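Local coordinates for protein LEOA (PDB 4AUR) that is a bacterial dynamin-like GTPase of enterotoxigenic Escherichia coli that probably couples GTP hydrolysis to membrane-associated work, at residues P241-Y244 against E245-R249; N230-G233 against L234-F238; A147-P150 against L151-H155. One frame throughout, in Å; residues are numbered along the deposited sequence.

Contact 1. Residues P241-Y244 against E245-R249; sequences PEHY and ESRSR
The side chain of Tyr-244 leaves the helix with CG anti to the backbone N (chi1 165°), while Ser-248, one turn on, holds OG between its own N and carbonyl carbon (chi1 66°), and the two groups meet as hydroxymethyl over phenol ring. Ser-248 OG lies above the centre of one ring face, and Ser-248 CB stands 4.0 Å from the ring centroid in a CH-pi contact. The same hydroxyl bonds back to Tyr-244 O at 2.8 Å, approaching from above the carbonyl plane. Ser-248 N reaches that oxygen at 2.7 Å in a nearly straight helical bond. Two residues earlier, Ser-246 OG donates back one turn to Glu-242 O at 3.3 Å. On another flank His-243 CE1 lies over the guanidinium face of Arg-247, 3.3 Å from Arg-247 CZ; the ring and guanidinium planes are 44° apart. Glu-242 OE2 and Glu-245 OE1 are like charges 3.6 Å apart. Past the helix, Arg-249 turns to positive phi and sends NH1 back to Arg-247 O at 2.9 Å; NH1 also bonds Leu-185 O, and the guanidinium makes a cation-pi contact with Phe-191. These are mostly i to i+4 contacts along the last turns of helix 241-248, where Tyr-244 and Glu-245 touch Ile-250 of helix 250-273. Both hydroxyls of the buried Tyr-Ser pair are satisfied, Tyr-244 OH on Ser-227 O and Ser-248 OG on Tyr-244 O and Ile-250 N, whereas the two carboxylates would probably raise each other's proton affinity only slightly, Glu-242 being exposed.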
# COMPACT_ATOMS: atom_id res chain seq x y z
N PRO A 241 -57.16 -2.30 -15.73
CA PRO A 241 -55.70 -2.28 -15.66
C PRO A 241 -55.06 -3.40 -14.86
O PRO A 241 -53.96 -3.81 -15.19
CB PRO A 241 -55.38 -0.93 -14.99
CG PRO A 241 -56.61 -0.59 -14.22
CD PRO A 241 -57.74 -1.10 -15.08
N GLU A 242 -55.74 -3.88 -13.83
CA GLU A 242 -55.18 -4.89 -12.93
C GLU A 242 -55.58 -6.29 -13.35
O GLU A 242 -55.00 -7.27 -12.91
CB GLU A 242 -55.61 -4.61 -11.49
CG GLU A 242 -54.67 -5.18 -10.42
CD GLU A 242 -53.31 -4.52 -10.40
OE1 GLU A 242 -53.22 -3.26 -10.41
OE2 GLU A 242 -52.31 -5.27 -10.36
N HIS A 243 -56.59 -6.39 -14.20
CA HIS A 243 -56.94 -7.67 -14.79
C HIS A 243 -55.99 -7.97 -15.94
O HIS A 243 -55.50 -9.08 -16.10
CB HIS A 243 -58.39 -7.69 -15.26
CG HIS A 243 -58.94 -9.07 -15.42
ND1 HIS A 243 -59.47 -9.52 -16.61
CD2 HIS A 243 -59.02 -10.10 -14.55
CE1 HIS A 243 -59.86 -10.78 -16.46
NE2 HIS A 243 -59.60 -11.15 -15.22
N TYR A 244 -55.74 -6.94 -16.74
CA TYR A 244 -54.85 -7.01 -17.89
C TYR A 244 -53.42 -7.43 -17.56
O TYR A 244 -52.83 -8.24 -18.27
CB TYR A 244 -54.85 -5.65 -18.56
CG TYR A 244 -53.74 -5.42 -19.53
CD1 TYR A 244 -53.84 -5.87 -20.83
CD2 TYR A 244 -52.61 -4.72 -19.16
CE1 TYR A 244 -52.83 -5.63 -21.74
CE2 TYR A 244 -51.59 -4.48 -20.06
CZ TYR A 244 -51.71 -4.94 -21.35
OH TYR A 244 -50.70 -4.70 -22.25
N GLU A 245 -52.87 -6.86 -16.49
CA GLU A 245 -51.48 -7.13 -16.07
C GLU A 245 -51.23 -8.58 -15.70
O GLU A 245 -50.15 -9.12 -15.96
CB GLU A 245 -51.07 -6.23 -14.91
CG GLU A 245 -50.79 -4.80 -15.33
CD GLU A 245 -50.46 -3.89 -14.17
OE1 GLU A 245 -50.17 -4.40 -13.07
OE2 GLU A 245 -50.50 -2.66 -14.36
N SER A 246 -52.22 -9.20 -15.06
CA SER A 246 -52.11 -10.60 -14.64
C SER A 246 -52.17 -11.51 -15.85
O SER A 246 -51.58 -12.59 -15.85
CB SER A 246 -53.25 -10.95 -13.66
OG SER A 246 -53.29 -10.05 -12.57
N ARG A 247 -52.89 -11.08 -16.88
CA ARG A 247 -53.08 -11.87 -18.09
C ARG A 247 -51.96 -11.67 -19.09
O ARG A 247 -51.34 -12.63 -19.54
CB ARG A 247 -54.42 -11.54 -18.74
CG ARG A 247 -55.60 -11.86 -17.83
CD ARG A 247 -56.82 -12.41 -18.57
NE ARG A 247 -57.77 -12.99 -17.62
CZ ARG A 247 -58.93 -13.56 -17.96
NH1 ARG A 247 -59.31 -13.63 -19.23
NH2 ARG A 247 -59.72 -14.05 -17.00
N SER A 248 -51.69 -10.42 -19.43
CA SER A 248 -50.70 -10.11 -20.44
C SER A 248 -49.27 -10.47 -20.02
O SER A 248 -48.41 -10.69 -20.86
CB SER A 248 -50.76 -8.63 -20.74
OG SER A 248 -50.35 -7.93 -19.59
N ARG A 249 -49.01 -10.53 -18.72
CA ARG A 249 -47.66 -10.67 -18.17
C ARG A 249 -46.73 -9.52 -18.55
O ARG A 249 -45.51 -9.66 -18.49
CB ARG A 249 -47.02 -12.02 -18.54
CG ARG A 249 -47.34 -13.14 -17.56
CD ARG A 249 -48.77 -13.60 -17.74
NE ARG A 249 -49.06 -14.85 -17.04
CZ ARG A 249 -50.22 -15.49 -17.11
NH1 ARG A 249 -51.22 -15.02 -17.86
NH2 ARG A 249 -50.39 -16.62 -16.44

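Contact 2. Residues N230-G233 against L234-F238; sequences NGRG and LTYWF
Arg-232 packs beside the CD2-CE2 side of the Tyr-236 ring, approaching it obliquely, starting with its CB, which lies 3.3 Å from Tyr-236 CD2 and also approaches Trp-237 NE1 at 3.7 Å. Next along the chain, Arg-232 CG and CD both keep near Tyr-236 CE2, CG at 3.7 Å. The bend at chi2 (-88°) keeps the aliphatic part beside the phenol instead of letting it run straight out. At the tip, Arg-232 NH1 comes within 2.9 Å of Tyr-236 OH, but the angle is too poor for a hydrogen bond; the hydroxyl lies at the edge of the guanidinium, whose plane stands 79° from that of the ring. The phenol oxygen is instead hydrogen-bonded to Lys-240 NZ. Tyr-236 in turn sets CE2 over the centre of one face of the Trp-237 indole, 3.9 Å above its plane, and the indole NE1 is bound to Pro-229 O. Gly-233 occupies the N-cap position of helix 234-237, with a positive phi that a side chain would not readily allow there. Trp-237 N donates to Gly-233 O at 3.0 Å, although the place of that oxygen is less sure. The arginine stem thus lies against a tyrosine that in turn covers a tryptophan, at the start of a short helix. With a lysine bonded to the phenol and a guanidinium close by, the positive surroundings would probably favour a somewhat more acidic hydroxyl.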
# COMPACT_ATOMS: atom_id res chain seq x y z
N ASN A 230 -56.65 -12.25 -26.15
CA ASN A 230 -57.97 -12.54 -26.73
C ASN A 230 -58.17 -11.81 -28.07
O ASN A 230 -58.84 -12.33 -28.96
CB ASN A 230 -59.14 -12.21 -25.76
CG ASN A 230 -59.25 -13.19 -24.58
OD1 ASN A 230 -60.30 -13.27 -23.93
ND2 ASN A 230 -58.18 -13.94 -24.31
N GLY A 231 -57.59 -10.62 -28.20
CA GLY A 231 -57.70 -9.83 -29.42
C GLY A 231 -58.50 -8.57 -29.19
O GLY A 231 -58.52 -7.69 -30.03
N ARG A 232 -59.14 -8.50 -28.03
CA ARG A 232 -60.04 -7.40 -27.67
C ARG A 232 -59.52 -5.99 -27.95
O ARG A 232 -60.25 -5.17 -28.51
CB ARG A 232 -60.42 -7.53 -26.19
CG ARG A 232 -61.40 -8.64 -25.90
CD ARG A 232 -62.82 -8.13 -26.06
NE ARG A 232 -63.82 -9.15 -25.76
CZ ARG A 232 -64.13 -9.59 -24.54
NH1 ARG A 232 -63.52 -9.11 -23.45
NH2 ARG A 232 -65.07 -10.52 -24.40
N GLY A 233 -58.29 -5.69 -27.54
CA GLY A 233 -57.67 -4.39 -27.81
C GLY A 233 -57.17 -3.67 -26.56
O GLY A 233 -57.56 -4.00 -25.44
N LEU A 234 -56.31 -2.67 -26.76
CA LEU A 234 -55.68 -1.96 -25.64
C LEU A 234 -56.66 -0.98 -25.03
O LEU A 234 -56.89 -1.00 -23.82
CB LEU A 234 -54.41 -1.21 -26.08
CG LEU A 234 -53.25 -1.94 -26.79
CD1 LEU A 234 -52.91 -3.23 -26.07
CD2 LEU A 234 -53.55 -2.19 -28.27
N THR A 235 -57.24 -0.12 -25.88
CA THR A 235 -58.25 0.84 -25.44
C THR A 235 -59.21 0.21 -24.43
O THR A 235 -59.60 0.84 -23.44
CB THR A 235 -59.06 1.37 -26.63
OG1 THR A 235 -58.17 1.83 -27.66
CG2 THR A 235 -59.98 2.51 -26.20
N TYR A 236 -59.58 -1.04 -24.69
CA TYR A 236 -60.41 -1.81 -23.78
C TYR A 236 -59.64 -2.30 -22.55
O TYR A 236 -60.08 -2.11 -21.42
CB TYR A 236 -61.06 -2.99 -24.52
CG TYR A 236 -61.55 -4.13 -23.64
CD1 TYR A 236 -62.63 -3.97 -22.76
CD2 TYR A 236 -60.95 -5.38 -23.71
CE1 TYR A 236 -63.08 -5.02 -21.97
CE2 TYR A 236 -61.39 -6.44 -22.93
CZ TYR A 236 -62.45 -6.26 -22.07
OH TYR A 236 -62.86 -7.32 -21.31
N TRP A 237 -58.48 -2.94 -22.76
CA TRP A 237 -57.74 -3.56 -21.65
C TRP A 237 -57.20 -2.55 -20.60
O TRP A 237 -57.04 -2.89 -19.42
CB TRP A 237 -56.62 -4.46 -22.16
CG TRP A 237 -57.07 -5.83 -22.66
CD1 TRP A 237 -57.03 -6.28 -23.95
CD2 TRP A 237 -57.57 -6.93 -21.87
NE1 TRP A 237 -57.48 -7.58 -24.01
CE2 TRP A 237 -57.82 -8.00 -22.76
CE3 TRP A 237 -57.85 -7.10 -20.51
CZ2 TRP A 237 -58.33 -9.23 -22.33
CZ3 TRP A 237 -58.35 -8.33 -20.09
CH2 TRP A 237 -58.59 -9.38 -20.99
N PHE A 238 -56.94 -1.32 -21.02
CA PHE A 238 -56.53 -0.29 -20.06
C PHE A 238 -57.66 0.07 -19.10
O PHE A 238 -57.41 0.49 -17.97
CB PHE A 238 -56.00 0.97 -20.75
CG PHE A 238 -54.72 0.76 -21.51
CD1 PHE A 238 -53.83 -0.25 -21.17
CD2 PHE A 238 -54.39 1.58 -22.58
CE1 PHE A 238 -52.66 -0.44 -21.88
CE2 PHE A 238 -53.21 1.41 -23.28
CZ PHE A 238 -52.35 0.40 -22.93

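Contact 3. Residues A147-P150 against L151-H155; sequences ATNP and LKESH
Asn-149 ND2 donates to Glu-153 OE2 at 3.0 Å, with an N-H...O angle of 161°, and this bond ties together the two arms of the loop between strand 140-146 and helix 156-165. The acceptor lies almost in the amide plane of Asn-149. From the carboxylate's side the donor arrives on the syn side of OE2, 21° out of the plane, and the two flat groups are turned obliquely against each other. Asn-149 directs its amide along the loop because CG is anti to the backbone N (chi1 176°). Glu-153 comes to meet it with a chain folded at chi2, the two side chains crossing at about a right angle. Between the bonded residues the backbone loops through Pro-150 and Leu-151, the latter with positive phi. Both are buried, and their side chains lie against helix 188-209: Pro-150 touches Asn-201, while Leu-151 settles on Leu-202 and Leu-206. That helix also supplies Lys-205, whose NZ bonds Pro-150 O, and Lys-198, whose NZ bonds Ala-147 O. Farther along, Lys-152 CB sits over the centre of one face of the His-155 ring, 4.0 Å above its plane, and His-155 N closes the turn on Lys-152 O at 3.2 Å. The side chain of Lys-152 touches Ala-61, Ser-63 and Asp-64, in the loop of a probable P-loop. Chemistry therefore divides the loop: leucine and proline packing, together with lysine bonds to two backbone carbonyls, holds it to helix 188-209, while a neutral amide spans it on the exposed side to an anionic carboxylate, a pairing that would probably stabilise the ionised form of Glu-153, though a crystal neighbour also touches that residue and may partly set its pose.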
# COMPACT_ATOMS: atom_id res chain seq x y z
N ALA A 147 -45.23 -15.85 -30.94
CA ALA A 147 -45.34 -16.97 -30.04
C ALA A 147 -45.44 -18.32 -30.77
O ALA A 147 -44.86 -19.32 -30.32
CB ALA A 147 -46.57 -16.77 -29.18
N THR A 148 -46.19 -18.36 -31.87
CA THR A 148 -46.38 -19.61 -32.61
C THR A 148 -45.08 -20.12 -33.20
O THR A 148 -44.73 -21.27 -33.03
CB THR A 148 -47.43 -19.46 -33.74
OG1 THR A 148 -47.14 -18.31 -34.54
CG2 THR A 148 -48.83 -19.33 -33.16
N ASN A 149 -44.36 -19.24 -33.89
CA ASN A 149 -43.10 -19.59 -34.54
C ASN A 149 -42.07 -18.46 -34.34
O ASN A 149 -41.84 -17.65 -35.24
CB ASN A 149 -43.36 -19.87 -36.03
CG ASN A 149 -42.09 -20.16 -36.81
OD1 ASN A 149 -41.14 -20.78 -36.30
ND2 ASN A 149 -42.06 -19.72 -38.06
N PRO A 150 -41.48 -18.39 -33.13
CA PRO A 150 -40.59 -17.29 -32.74
C PRO A 150 -39.40 -17.04 -33.66
O PRO A 150 -38.58 -17.93 -33.86
CB PRO A 150 -40.11 -17.69 -31.34
CG PRO A 150 -40.42 -19.14 -31.22
CD PRO A 150 -41.67 -19.33 -32.01
N LEU A 151 -39.35 -15.84 -34.23
CA LEU A 151 -38.24 -15.34 -35.02
C LEU A 151 -38.43 -15.74 -36.45
O LEU A 151 -38.28 -16.89 -36.79
CB LEU A 151 -36.87 -15.81 -34.50
CG LEU A 151 -35.65 -15.14 -35.17
CD1 LEU A 151 -35.68 -13.65 -34.95
CD2 LEU A 151 -34.34 -15.71 -34.68
N LYS A 152 -38.75 -14.77 -37.29
CA LYS A 152 -39.00 -15.03 -38.70
C LYS A 152 -37.77 -15.57 -39.40
O LYS A 152 -36.64 -15.27 -39.02
CB LYS A 152 -39.52 -13.78 -39.40
CG LYS A 152 -40.95 -13.46 -38.98
CD LYS A 152 -41.51 -12.25 -39.72
CE LYS A 152 -43.02 -12.08 -39.47
NZ LYS A 152 -43.88 -12.81 -40.44
N GLU A 153 -38.00 -16.38 -40.42
CA GLU A 153 -36.94 -17.16 -41.05
C GLU A 153 -35.86 -16.29 -41.66
O GLU A 153 -34.70 -16.68 -41.74
CB GLU A 153 -37.53 -18.10 -42.11
CG GLU A 153 -38.21 -19.36 -41.57
CD GLU A 153 -39.58 -19.13 -40.94
OE1 GLU A 153 -40.18 -18.04 -41.13
OE2 GLU A 153 -40.07 -20.06 -40.25
N SER A 154 -36.25 -15.09 -42.08
CA SER A 154 -35.37 -14.16 -42.81
C SER A 154 -34.46 -13.28 -41.93
O SER A 154 -33.62 -12.55 -42.44
CB SER A 154 -36.26 -13.25 -43.67
OG SER A 154 -37.36 -12.74 -42.91
N HIS A 155 -34.62 -13.38 -40.62
CA HIS A 155 -34.02 -12.41 -39.71
C HIS A 155 -32.65 -12.80 -39.19
O HIS A 155 -32.08 -12.06 -38.42
CB HIS A 155 -34.96 -12.19 -38.52
CG HIS A 155 -36.11 -11.31 -38.83
ND1 HIS A 155 -36.85 -10.67 -37.86
CD2 HIS A 155 -36.65 -10.92 -40.02
CE1 HIS A 155 -37.79 -9.93 -38.43
NE2 HIS A 155 -37.69 -10.08 -39.74

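Overall arrangement
All three contacts lie at one end of this elongated chain, in or beside the region of the six-stranded mixed sheet. Contacts 1 and 2 follow each other closely in the chain, with centres 11 Å apart, and they touch: Trp-237 CB meets Tyr-244 CD1 at 3.4 Å, and the far ring of the indole approaches His-243, so helices 234-237 and 241-248 pack on each other through Trp-237. Contact 3 stands apart, its centre about 25 Å from contact 1 and 24 Å from contact 2, without touching either. Contacts 2 and 3 each place a side chain, Leu-234 and Lys-152, near the residues of the probable P-loop pattern without touching them, consistent with a position beside the probable nucleotide site.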